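PDB 3IEG: DnaJ homolog subfamily C member 3 from Mus musculus, which acts in the unfolded protein response as a co-chaperone that binds misfolded proteins and stimulates HSC70, and that restrains the GCN2 kinase. Local coordinates for residues 5-10 with 27-32; 85-90 with 148-153; 176-181 with 196-201. One frame throughout, in Å; residues are numbered along the deposited sequence.

Interaction 1: 5-10 with 27-32; sequences KHLELG and HAAVDG
The imidazole of His6 lies flat against the methyl of Ala28: Ala28 CB sits over the middle of one ring face, 3.5 Å from the ring centroid and only 4° off the ring normal, a CH-pi contact. All five ring atoms are almost equally far from that methyl, while the backbone N of Ala29 approaches the ring obliquely. This pair joins the two antiparallel helices of the first TPR, helix 2-15 and helix 19-32, whose short segments 5-10 and 27-32 run at 160° to each other with axes 8.7 Å apart. So close an approach suits small residues, and Ala28 and Ala29 both aim their methyls at the partner helix. His6 meets both: with CG anti to the carbonyl carbon (chi1 -78°), its ring is carried over Ala28 while His6 CB rests on Ala29 CB, 4.0 Å away. Leu7, one residue on, belongs to the buried side of the pair, where it also touches Phe26. A branched leucine can reach in from a backbone position beside the interface, and the branch of Leu7 that does so here is CD2, which ends 4.1 Å from Ala29 CB.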
ATOM      1  N   LYS A   5      45.233  13.202  -8.954  1.00 49.77           N
ATOM      2  CA  LYS A   5      45.160  12.342 -10.120  1.00 49.36           C
ATOM      3  C   LYS A   5      43.820  11.607 -10.151  1.00 48.34           C
ATOM      4  O   LYS A   5      43.226  11.436 -11.217  1.00 48.39           O
ATOM      5  CB  LYS A   5      46.343  11.365 -10.125  1.00 49.77           C
ATOM      6  CG  LYS A   5      46.931  11.101 -11.505  1.00 51.35           C
ATOM      7  CD  LYS A   5      46.217   9.953 -12.231  1.00 54.00           C
ATOM      8  CE  LYS A   5      46.188  10.171 -13.755  1.00 55.41           C
ATOM      9  NZ  LYS A   5      47.527  10.499 -14.356  1.00 55.75           N
ATOM     10  N   HIS A   6      43.343  11.190  -8.979  1.00 46.97           N
ATOM     11  CA  HIS A   6      42.023  10.586  -8.861  1.00 45.70           C
ATOM     12  C   HIS A   6      40.926  11.592  -9.212  1.00 44.93           C
ATOM     13  O   HIS A   6      39.958  11.254  -9.895  1.00 44.59           O
ATOM     14  CB  HIS A   6      41.794  10.026  -7.458  1.00 45.53           C
ATOM     15  CG  HIS A   6      42.473   8.716  -7.207  1.00 45.51           C
ATOM     16  ND1 HIS A   6      42.238   7.595  -7.972  1.00 45.70           N
ATOM     17  CD2 HIS A   6      43.360   8.339  -6.253  1.00 45.92           C
ATOM     18  CE1 HIS A   6      42.961   6.588  -7.513  1.00 46.37           C
ATOM     19  NE2 HIS A   6      43.651   7.013  -6.470  1.00 46.33           N
ATOM     20  N   LEU A   7      41.094  12.829  -8.757  1.00 44.01           N
ATOM     21  CA  LEU A   7      40.119  13.875  -9.015  1.00 43.67           C
ATOM     22  C   LEU A   7      39.975  14.142 -10.498  1.00 43.74           C
ATOM     23  O   LEU A   7      38.864  14.184 -11.023  1.00 43.81           O
ATOM     24  CB  LEU A   7      40.485  15.156  -8.276  1.00 43.24           C
ATOM     25  CG  LEU A   7      40.145  15.175  -6.788  1.00 42.98           C
ATOM     26  CD1 LEU A   7      40.811  16.361  -6.103  1.00 42.19           C
ATOM     27  CD2 LEU A   7      38.628  15.186  -6.568  1.00 43.09           C
ATOM     28  N   GLU A   8      41.114  14.294 -11.163  1.00 44.04           N
ATOM     29  CA  GLU A   8      41.177  14.600 -12.587  1.00 44.34           C
ATOM     30  C   GLU A   8      40.528  13.502 -13.442  1.00 43.73           C
ATOM     31  O   GLU A   8      39.690  13.790 -14.309  1.00 43.56           O
ATOM     32  CB  GLU A   8      42.640  14.864 -12.988  1.00 44.92           C
ATOM     33  CG  GLU A   8      42.895  15.145 -14.476  1.00 47.60           C
ATOM     34  CD  GLU A   8      41.956  16.195 -15.081  1.00 51.35           C
ATOM     35  OE1 GLU A   8      41.489  17.119 -14.358  1.00 52.52           O
ATOM     36  OE2 GLU A   8      41.695  16.085 -16.301  1.00 52.48           O
ATOM     37  N   LEU A   9      40.905  12.250 -13.172  1.00 43.04           N
ATOM     38  CA  LEU A   9      40.331  11.091 -13.855  1.00 42.64           C
ATOM     39  C   LEU A   9      38.801  11.038 -13.713  1.00 42.02           C
ATOM     40  O   LEU A   9      38.079  10.896 -14.709  1.00 42.19           O
ATOM     41  CB  LEU A   9      40.961   9.799 -13.322  1.00 42.77           C
ATOM     42  CG  LEU A   9      41.603   8.788 -14.291  1.00 44.21           C
ATOM     43  CD1 LEU A   9      40.602   8.152 -15.287  1.00 44.92           C
ATOM     44  CD2 LEU A   9      42.800   9.414 -15.043  1.00 45.60           C
ATOM     45  N   GLY A  10      38.320  11.163 -12.476  1.00 41.09           N
ATOM     46  CA  GLY A  10      36.896  11.183 -12.182  1.00 40.24           C
ATOM     47  C   GLY A  10      36.120  12.208 -12.990  1.00 39.94           C
ATOM     48  O   GLY A  10      35.026  11.911 -13.475  1.00 39.62           O
ATOM     49  N   HIS A  27      35.723   8.296  -4.609  1.00 34.38           N
ATOM     50  CA  HIS A  27      35.873   7.526  -3.372  1.00 35.08           C
ATOM     51  C   HIS A  27      37.346   7.464  -2.945  1.00 35.69           C
ATOM     52  O   HIS A  27      37.692   7.758  -1.806  1.00 35.37           O
ATOM     53  CB  HIS A  27      35.340   6.096  -3.542  1.00 34.97           C
ATOM     54  CG  HIS A  27      33.941   5.899  -3.043  1.00 34.86           C
ATOM     55  ND1 HIS A  27      32.946   5.334  -3.816  1.00 35.04           N
ATOM     56  CD2 HIS A  27      33.371   6.179  -1.847  1.00 33.94           C
ATOM     57  CE1 HIS A  27      31.824   5.277  -3.121  1.00 33.96           C
ATOM     58  NE2 HIS A  27      32.053   5.792  -1.926  1.00 34.67           N
ATOM     59  N   ALA A  28      38.196   7.082  -3.892  1.00 36.90           N
ATOM     60  CA  ALA A  28      39.634   6.976  -3.694  1.00 37.93           C
ATOM     61  C   ALA A  28      40.209   8.300  -3.251  1.00 38.61           C
ATOM     62  O   ALA A  28      41.053   8.340  -2.361  1.00 39.05           O
ATOM     63  CB  ALA A  28      40.310   6.511  -4.984  1.00 37.76           C
ATOM     64  N   ALA A  29      39.752   9.379  -3.880  1.00 39.38           N
ATOM     65  CA  ALA A  29      40.203  10.720  -3.539  1.00 40.27           C
ATOM     66  C   ALA A  29      39.803  11.080  -2.104  1.00 40.98           C
ATOM     67  O   ALA A  29      40.626  11.568  -1.330  1.00 41.21           O
ATOM     68  CB  ALA A  29      39.639  11.734  -4.523  1.00 40.08           C
ATOM     69  N   VAL A  30      38.544  10.832  -1.754  1.00 41.53           N
ATOM     70  CA  VAL A  30      38.068  11.090  -0.403  1.00 42.35           C
ATOM     71  C   VAL A  30      38.846  10.271   0.636  1.00 43.13           C
ATOM     72  O   VAL A  30      39.223  10.790   1.681  1.00 43.56           O
ATOM     73  CB  VAL A  30      36.559  10.822  -0.279  1.00 42.34           C
ATOM     74  CG1 VAL A  30      36.140  10.701   1.202  1.00 42.48           C
ATOM     75  CG2 VAL A  30      35.762  11.913  -0.991  1.00 41.92           C
ATOM     76  N   ASP A  31      39.089   9.000   0.338  1.00 43.83           N
ATOM     77  CA  ASP A  31      39.836   8.125   1.231  1.00 44.52           C
ATOM     78  C   ASP A  31      41.279   8.573   1.415  1.00 44.54           C
ATOM     79  O   ASP A  31      41.835   8.472   2.516  1.00 44.28           O
ATOM     80  CB  ASP A  31      39.801   6.691   0.715  1.00 44.88           C
ATOM     81  CG  ASP A  31      38.733   5.856   1.393  1.00 47.28           C
ATOM     82  OD1 ASP A  31      38.060   6.358   2.335  1.00 48.21           O
ATOM     83  OD2 ASP A  31      38.577   4.681   0.987  1.00 50.52           O
ATOM     84  N   GLY A  32      41.870   9.062   0.323  1.00 44.80           N
ATOM     85  CA  GLY A  32      43.234   9.579   0.309  1.00 44.88           C
ATOM     86  C   GLY A  32      43.393  10.880   1.076  1.00 45.22           C
ATOM     87  O   GLY A  32      44.487  11.172   1.562  1.00 45.65           O
TER

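Interaction 2: 85-90 with 148-153; sequences GKLDEA and EVCVWD
Cys150 points its side chain at Gly85 and Leu87, joining the turn that closes the helical hairpin of the third TPR to the turn that follows helix 136-149 in the fourth. The thiol swings beside its own backbone N (chi1 -53°), which lays Cys150 SG 3.8 Å from Gly85 CA and within van der Waals reach of Leu87. Leu87 starts from a position beside the contact, and its CD2 ends 4.0 Å from Cys150 SG; Met120 of helix 104-132 packs on both residues and adds to the apolar patch. A small, weakly polar cysteine fits this buried spot, being apolar enough for leucine and slim enough to let the two turns close in.

Gly85 ends helix 71-84 in a Schellman motif with positive phi (75°), a conformation easiest for a residue without a CB. Asp153 approaches this bare CA, its OD2 3.5 Å from Gly85 CA.

The carboxylate of Asp153 serves two purposes. It is the N-cap of the next helix, OD1 accepting a hydrogen bond from the backbone N of Leu156, which probably helps to stabilise its negative charge. OD2 is turned back to the Gly85 turn, and since no direct hydrogen bond joins the segments, a water takes up the link: it donates to Asp153 OD2 at 2.7 Å and to Gly85 O at 2.9 Å.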
ATOM      1  N   GLY A  85      10.349  17.635   1.954  1.00 27.64           N
ATOM      2  CA  GLY A  85       9.350  18.393   2.710  1.00 27.71           C
ATOM      3  C   GLY A  85       9.898  19.014   3.988  1.00 28.24           C
ATOM      4  O   GLY A  85       9.129  19.411   4.871  1.00 27.66           O
ATOM      5  N   LYS A  86      11.225  19.078   4.100  1.00 28.61           N
ATOM      6  CA  LYS A  86      11.868  19.810   5.186  1.00 29.31           C
ATOM      7  C   LYS A  86      11.888  21.288   4.810  1.00 29.93           C
ATOM      8  O   LYS A  86      12.914  21.822   4.416  1.00 29.98           O
ATOM      9  CB  LYS A  86      13.276  19.265   5.457  1.00 29.06           C
ATOM     10  CG  LYS A  86      13.294  17.862   6.091  1.00 28.43           C
ATOM     11  CD  LYS A  86      14.694  17.266   6.105  1.00 29.50           C
ATOM     12  CE  LYS A  86      14.874  16.152   7.128  1.00 28.43           C
ATOM     13  NZ  LYS A  86      13.996  15.032   6.780  1.00 29.65           N
ATOM     14  N   LEU A  87      10.733  21.933   4.924  1.00 30.86           N
ATOM     15  CA  LEU A  87      10.536  23.267   4.366  1.00 32.29           C
ATOM     16  C   LEU A  87      11.347  24.356   5.049  1.00 33.20           C
ATOM     17  O   LEU A  87      11.926  25.205   4.385  1.00 33.62           O
ATOM     18  CB  LEU A  87       9.053  23.639   4.329  1.00 32.06           C
ATOM     19  CG  LEU A  87       8.147  22.685   3.542  1.00 31.96           C
ATOM     20  CD1 LEU A  87       6.734  23.180   3.609  1.00 31.84           C
ATOM     21  CD2 LEU A  87       8.581  22.498   2.088  1.00 30.06           C
ATOM     22  N   ASP A  88      11.406  24.323   6.369  1.00 34.25           N
ATOM     23  CA  ASP A  88      12.196  25.300   7.104  1.00 35.13           C
ATOM     24  C   ASP A  88      13.680  25.235   6.768  1.00 35.03           C
ATOM     25  O   ASP A  88      14.320  26.273   6.567  1.00 35.43           O
ATOM     26  CB  ASP A  88      11.962  25.149   8.607  1.00 35.71           C
ATOM     27  CG  ASP A  88      10.548  25.546   9.012  1.00 38.01           C
ATOM     28  OD1 ASP A  88       9.826  26.131   8.174  1.00 39.40           O
ATOM     29  OD2 ASP A  88      10.154  25.271  10.164  1.00 41.28           O
ATOM     30  N   GLU A  89      14.222  24.025   6.700  1.00 34.56           N
ATOM     31  CA  GLU A  89      15.627  23.832   6.373  1.00 34.68           C
ATOM     32  C   GLU A  89      15.935  24.133   4.912  1.00 34.35           C
ATOM     33  O   GLU A  89      17.039  24.558   4.583  1.00 34.28           O
ATOM     34  CB  GLU A  89      16.056  22.408   6.688  1.00 35.01           C
ATOM     35  CG  GLU A  89      16.054  22.086   8.144  1.00 36.28           C
ATOM     36  CD  GLU A  89      15.681  20.659   8.378  1.00 40.30           C
ATOM     37  OE1 GLU A  89      14.514  20.421   8.770  1.00 41.69           O
ATOM     38  OE2 GLU A  89      16.539  19.773   8.138  1.00 41.71           O
ATOM     39  N   ALA A  90      14.963  23.901   4.040  1.00 34.01           N
ATOM     40  CA  ALA A  90      15.121  24.235   2.637  1.00 34.11           C
ATOM     41  C   ALA A  90      15.269  25.746   2.466  1.00 34.16           C
ATOM     42  O   ALA A  90      16.258  26.223   1.894  1.00 34.35           O
ATOM     43  CB  ALA A  90      13.947  23.712   1.824  1.00 34.05           C
ATOM     44  N   GLU A 148       2.953  16.609  -4.727  1.00 34.29           N
ATOM     45  CA  GLU A 148       3.451  16.753  -6.103  1.00 34.92           C
ATOM     46  C   GLU A 148       4.878  17.274  -6.090  1.00 34.27           C
ATOM     47  O   GLU A 148       5.676  16.926  -6.950  1.00 35.08           O
ATOM     48  CB  GLU A 148       2.598  17.733  -6.924  1.00 35.66           C
ATOM     49  CG  GLU A 148       1.212  17.245  -7.305  1.00 39.12           C
ATOM     50  CD  GLU A 148       1.249  15.980  -8.141  1.00 44.58           C
ATOM     51  OE1 GLU A 148       0.429  15.063  -7.874  1.00 47.28           O
ATOM     52  OE2 GLU A 148       2.098  15.894  -9.061  1.00 47.16           O
ATOM     53  N   VAL A 149       5.191  18.114  -5.112  1.00 33.20           N
ATOM     54  CA  VAL A 149       6.495  18.732  -5.023  1.00 32.06           C
ATOM     55  C   VAL A 149       7.334  18.013  -3.984  1.00 31.77           C
ATOM     56  O   VAL A 149       8.458  17.626  -4.264  1.00 32.08           O
ATOM     57  CB  VAL A 149       6.382  20.234  -4.688  1.00 31.96           C
ATOM     58  CG1 VAL A 149       7.751  20.836  -4.438  1.00 31.79           C
ATOM     59  CG2 VAL A 149       5.646  20.980  -5.799  1.00 31.06           C
ATOM     60  N   CYS A 150       6.793  17.841  -2.784  1.00 31.38           N
ATOM     61  CA  CYS A 150       7.524  17.196  -1.709  1.00 30.93           C
ATOM     62  C   CYS A 150       7.246  15.700  -1.784  1.00 31.09           C
ATOM     63  O   CYS A 150       6.465  15.145  -0.990  1.00 31.50           O
ATOM     64  CB  CYS A 150       7.105  17.768  -0.362  1.00 30.72           C
ATOM     65  SG  CYS A 150       7.219  19.558  -0.254  1.00 31.02           S
ATOM     66  N   VAL A 151       7.887  15.057  -2.754  1.00 30.51           N
ATOM     67  CA  VAL A 151       7.590  13.675  -3.110  1.00 30.13           C
ATOM     68  C   VAL A 151       8.207  12.665  -2.144  1.00 30.08           C
ATOM     69  O   VAL A 151       7.771  11.517  -2.091  1.00 30.92           O
ATOM     70  CB  VAL A 151       8.009  13.352  -4.582  1.00 30.35           C
ATOM     71  CG1 VAL A 151       7.091  14.066  -5.591  1.00 30.14           C
ATOM     72  CG2 VAL A 151       9.476  13.722  -4.841  1.00 30.23           C
ATOM     73  N   TRP A 152       9.209  13.083  -1.380  1.00 29.42           N
ATOM     74  CA  TRP A 152       9.856  12.188  -0.425  1.00 29.11           C
ATOM     75  C   TRP A 152       9.482  12.531   1.024  1.00 29.40           C
ATOM     76  O   TRP A 152      10.157  12.120   1.973  1.00 29.21           O
ATOM     77  CB  TRP A 152      11.381  12.187  -0.615  1.00 28.59           C
ATOM     78  CG  TRP A 152      11.838  11.865  -2.020  1.00 27.87           C
ATOM     79  CD1 TRP A 152      11.210  11.054  -2.936  1.00 27.38           C
ATOM     80  CD2 TRP A 152      13.026  12.335  -2.656  1.00 26.78           C
ATOM     81  NE1 TRP A 152      11.932  11.007  -4.105  1.00 27.03           N
ATOM     82  CE2 TRP A 152      13.053  11.782  -3.961  1.00 27.01           C
ATOM     83  CE3 TRP A 152      14.073  13.177  -2.255  1.00 27.10           C
ATOM     84  CZ2 TRP A 152      14.082  12.047  -4.865  1.00 26.94           C
ATOM     85  CZ3 TRP A 152      15.104  13.443  -3.160  1.00 27.26           C
ATOM     86  CH2 TRP A 152      15.095  12.879  -4.450  1.00 27.67           C
ATOM     87  N   ASP A 153       8.400  13.288   1.178  1.00 29.46           N
ATOM     88  CA  ASP A 153       7.865  13.614   2.482  1.00 29.96           C
ATOM     89  C   ASP A 153       7.028  12.436   2.978  1.00 30.25           C
ATOM     90  O   ASP A 153       5.865  12.270   2.598  1.00 30.43           O
ATOM     91  CB  ASP A 153       7.027  14.886   2.388  1.00 30.09           C
ATOM     92  CG  ASP A 153       6.623  15.440   3.748  1.00 31.22           C
ATOM     93  OD1 ASP A 153       6.398  14.659   4.700  1.00 33.25           O
ATOM     94  OD2 ASP A 153       6.513  16.673   3.862  1.00 31.46           O
TER
HETATM   95  O   HOH W   1       6.289  19.292   4.393  1.00 30.75           O

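Interaction 3: 176-181 with 196-201; sequences DLKAAS and TLYYQL
Leu177 and Leu197 share one side-chain shape, CG anti to the carbonyl carbon (chi1 -68° and -70°) and the second torsion near 180°, and it sends a CD1 methyl from each toward the other. The backbones stand well apart here: Leu177 CA and Leu197 CA, the nearest pair, are 10.7 Å apart, and it takes two extended leucines to bridge the distance. Leu177 CD1 and Leu197 CD1 meet at 4.0 Å, the side chains crossing at about a right angle, and CD1 is the branch of each that touches. Leucine suits both places because it is long enough to span the gap and wholly apolar in a buried setting: Leu177 also lies on Ala161, and Leu197 on Ala173 and Ile174.

The two segments belong to successive TPRs. Helix 170-181 is the second helix of the fifth repeat and helix 188-201 the first of the sixth, so the leucine pair is part of the apolar seam by which one helical hairpin stacks on the next in the superhelix.

A second, more polar bridge lies alongside the first. Lys178 runs out straight until its last torsion, where the chain bends, and its CE comes to 3.8 Å from Tyr198 OH, again with the side chains nearly perpendicular. Lysine gives this edge of the contact a long aliphatic arm with a charge at its end. Tyr198 rests its bulk on Leu206 and Ser207 of helix 204-217, yet carries its hydroxyl far enough to join a water. That water accepts a hydrogen bond from Lys178 NZ at 3.1 Å and is hydrogen-bonded to Tyr198 OH at 2.9 Å, while a long, weak ion pair also relates NZ to Glu210.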
ATOM      1  N   ASP A 176      -0.890   4.536   0.012  1.00 35.26           N
ATOM      2  CA  ASP A 176      -0.085   5.635   0.522  1.00 34.99           C
ATOM      3  C   ASP A 176       0.903   5.186   1.573  1.00 34.59           C
ATOM      4  O   ASP A 176       2.025   5.675   1.614  1.00 34.57           O
ATOM      5  CB  ASP A 176      -0.972   6.725   1.103  1.00 35.30           C
ATOM      6  CG  ASP A 176      -1.368   7.772   0.075  1.00 36.58           C
ATOM      7  OD1 ASP A 176      -0.799   7.796  -1.050  1.00 37.80           O
ATOM      8  OD2 ASP A 176      -2.261   8.577   0.409  1.00 37.23           O
ATOM      9  N   LEU A 177       0.485   4.248   2.420  1.00 34.32           N
ATOM     10  CA  LEU A 177       1.360   3.707   3.453  1.00 33.84           C
ATOM     11  C   LEU A 177       2.475   2.854   2.870  1.00 34.14           C
ATOM     12  O   LEU A 177       3.593   2.868   3.384  1.00 34.24           O
ATOM     13  CB  LEU A 177       0.563   2.928   4.488  1.00 33.36           C
ATOM     14  CG  LEU A 177      -0.362   3.776   5.355  1.00 32.52           C
ATOM     15  CD1 LEU A 177      -1.424   2.880   5.969  1.00 33.09           C
ATOM     16  CD2 LEU A 177       0.403   4.535   6.416  1.00 30.23           C
ATOM     17  N   LYS A 178       2.178   2.130   1.795  1.00 34.51           N
ATOM     18  CA  LYS A 178       3.198   1.354   1.105  1.00 35.20           C
ATOM     19  C   LYS A 178       4.219   2.288   0.480  1.00 35.36           C
ATOM     20  O   LYS A 178       5.427   2.092   0.653  1.00 35.36           O
ATOM     21  CB  LYS A 178       2.597   0.429   0.045  1.00 35.37           C
ATOM     22  CG  LYS A 178       2.003  -0.852   0.588  1.00 36.47           C
ATOM     23  CD  LYS A 178       1.634  -1.800  -0.556  1.00 38.45           C
ATOM     24  CE  LYS A 178       1.243  -3.181  -0.047  1.00 38.68           C
ATOM     25  NZ  LYS A 178       2.327  -3.802   0.781  1.00 39.38           N
ATOM     26  N   ALA A 179       3.740   3.315  -0.224  1.00 35.70           N
ATOM     27  CA  ALA A 179       4.637   4.320  -0.801  1.00 36.01           C
ATOM     28  C   ALA A 179       5.532   4.928   0.282  1.00 36.57           C
ATOM     29  O   ALA A 179       6.748   4.977   0.123  1.00 36.91           O
ATOM     30  CB  ALA A 179       3.859   5.388  -1.531  1.00 35.64           C
ATOM     31  N   ALA A 180       4.925   5.334   1.396  1.00 37.30           N
ATOM     32  CA  ALA A 180       5.634   5.919   2.534  1.00 38.38           C
ATOM     33  C   ALA A 180       6.714   5.018   3.112  1.00 39.33           C
ATOM     34  O   ALA A 180       7.739   5.508   3.595  1.00 39.57           O
ATOM     35  CB  ALA A 180       4.646   6.292   3.634  1.00 38.36           C
ATOM     36  N   SER A 181       6.467   3.711   3.083  1.00 40.34           N
ATOM     37  CA  SER A 181       7.388   2.725   3.645  1.00 41.24           C
ATOM     38  C   SER A 181       8.668   2.611   2.825  1.00 42.08           C
ATOM     39  O   SER A 181       9.729   2.319   3.359  1.00 41.82           O
ATOM     40  CB  SER A 181       6.708   1.356   3.763  1.00 41.06           C
ATOM     41  OG  SER A 181       6.321   0.878   2.492  1.00 40.13           O
ATOM     42  N   THR A 196      -3.521  -4.275   9.658  1.00 35.36           N
ATOM     43  CA  THR A 196      -4.808  -3.964  10.263  1.00 34.95           C
ATOM     44  C   THR A 196      -5.873  -3.661   9.210  1.00 34.53           C
ATOM     45  O   THR A 196      -7.000  -4.125   9.307  1.00 34.40           O
ATOM     46  CB  THR A 196      -4.617  -2.807  11.283  1.00 34.74           C
ATOM     47  OG1 THR A 196      -4.376  -3.377  12.572  1.00 35.22           O
ATOM     48  CG2 THR A 196      -5.816  -1.856  11.362  1.00 35.61           C
ATOM     49  N   LEU A 197      -5.510  -2.886   8.197  1.00 34.52           N
ATOM     50  CA  LEU A 197      -6.495  -2.446   7.223  1.00 34.30           C
ATOM     51  C   LEU A 197      -6.931  -3.626   6.352  1.00 34.51           C
ATOM     52  O   LEU A 197      -8.122  -3.779   6.036  1.00 34.69           O
ATOM     53  CB  LEU A 197      -5.962  -1.275   6.389  1.00 33.71           C
ATOM     54  CG  LEU A 197      -5.792   0.081   7.077  1.00 32.71           C
ATOM     55  CD1 LEU A 197      -5.025   1.043   6.174  1.00 31.61           C
ATOM     56  CD2 LEU A 197      -7.128   0.679   7.487  1.00 31.78           C
ATOM     57  N   TYR A 198      -5.967  -4.464   5.987  1.00 34.36           N
ATOM     58  CA  TYR A 198      -6.274  -5.704   5.308  1.00 34.75           C
ATOM     59  C   TYR A 198      -7.226  -6.554   6.154  1.00 35.16           C
ATOM     60  O   TYR A 198      -8.189  -7.128   5.630  1.00 35.44           O
ATOM     61  CB  TYR A 198      -5.003  -6.495   5.032  1.00 34.45           C
ATOM     62  CG  TYR A 198      -4.225  -6.098   3.804  1.00 34.42           C
ATOM     63  CD1 TYR A 198      -2.839  -6.000   3.852  1.00 33.77           C
ATOM     64  CD2 TYR A 198      -4.865  -5.838   2.580  1.00 34.37           C
ATOM     65  CE1 TYR A 198      -2.107  -5.656   2.723  1.00 33.78           C
ATOM     66  CE2 TYR A 198      -4.132  -5.478   1.442  1.00 32.86           C
ATOM     67  CZ  TYR A 198      -2.757  -5.389   1.532  1.00 33.61           C
ATOM     68  OH  TYR A 198      -2.007  -5.054   0.433  1.00 35.14           O
ATOM     69  N   TYR A 199      -6.950  -6.627   7.457  1.00 35.46           N
ATOM     70  CA  TYR A 199      -7.762  -7.421   8.369  1.00 35.93           C
ATOM     71  C   TYR A 199      -9.206  -6.969   8.291  1.00 36.50           C
ATOM     72  O   TYR A 199     -10.077  -7.770   7.956  1.00 36.64           O
ATOM     73  CB  TYR A 199      -7.238  -7.340   9.802  1.00 35.62           C
ATOM     74  CG  TYR A 199      -7.869  -8.329  10.766  1.00 35.73           C
ATOM     75  CD1 TYR A 199      -7.385  -9.638  10.874  1.00 36.24           C
ATOM     76  CD2 TYR A 199      -8.931  -7.956  11.586  1.00 35.72           C
ATOM     77  CE1 TYR A 199      -7.943 -10.548  11.771  1.00 35.79           C
ATOM     78  CE2 TYR A 199      -9.500  -8.853  12.483  1.00 35.98           C
ATOM     79  CZ  TYR A 199      -9.002 -10.147  12.574  1.00 36.15           C
ATOM     80  OH  TYR A 199      -9.568 -11.038  13.461  1.00 35.62           O
ATOM     81  N   GLN A 200      -9.448  -5.687   8.570  1.00 37.15           N
ATOM     82  CA  GLN A 200     -10.784  -5.109   8.490  1.00 38.05           C
ATOM     83  C   GLN A 200     -11.402  -5.355   7.120  1.00 37.72           C
ATOM     84  O   GLN A 200     -12.612  -5.518   7.006  1.00 37.91           O
ATOM     85  CB  GLN A 200     -10.758  -3.608   8.790  1.00 37.92           C
ATOM     86  CG  GLN A 200     -10.852  -3.245  10.279  1.00 39.70           C
ATOM     87  CD  GLN A 200     -10.571  -1.749  10.564  1.00 40.32           C
ATOM     88  OE1 GLN A 200      -9.781  -1.087   9.857  1.00 43.61           O
ATOM     89  NE2 GLN A 200     -11.220  -1.215  11.606  1.00 41.97           N
ATOM     90  N   LEU A 201     -10.568  -5.404   6.084  1.00 37.67           N
ATOM     91  CA  LEU A 201     -11.072  -5.655   4.731  1.00 37.65           C
ATOM     92  C   LEU A 201     -11.492  -7.095   4.487  1.00 37.46           C
ATOM     93  O   LEU A 201     -12.242  -7.367   3.551  1.00 37.79           O
ATOM     94  CB  LEU A 201     -10.059  -5.225   3.672  1.00 37.56           C
ATOM     95  CG  LEU A 201     -10.096  -3.736   3.336  1.00 38.11           C
ATOM     96  CD1 LEU A 201      -8.834  -3.357   2.574  1.00 38.17           C
ATOM     97  CD2 LEU A 201     -11.369  -3.355   2.564  1.00 37.35           C
TER
HETATM   98  O   HOH W   2       0.557  -6.388   0.925  1.00 38.70           O

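This chain is the TPR part of a longer protein; the J domain, which meets HSC70, is not in it. The three contacts follow one another along the chain and join different parts of the TPR array. Interaction 1 lies within a single hairpin, interaction 2 joins turns of repeats three and four, and interaction 3 joins neighbouring helices of repeats five and six. Interactions 2 and 3 are closest, with centres 23 Å apart and nearest atoms about 6 Å apart. Interaction 1 has its centre 32 Å from that of interaction 2 and 45 Å from that of interaction 3. Of the three it alone falls within the first two repeats, where a hydrophobic groove binds misfolded proteins.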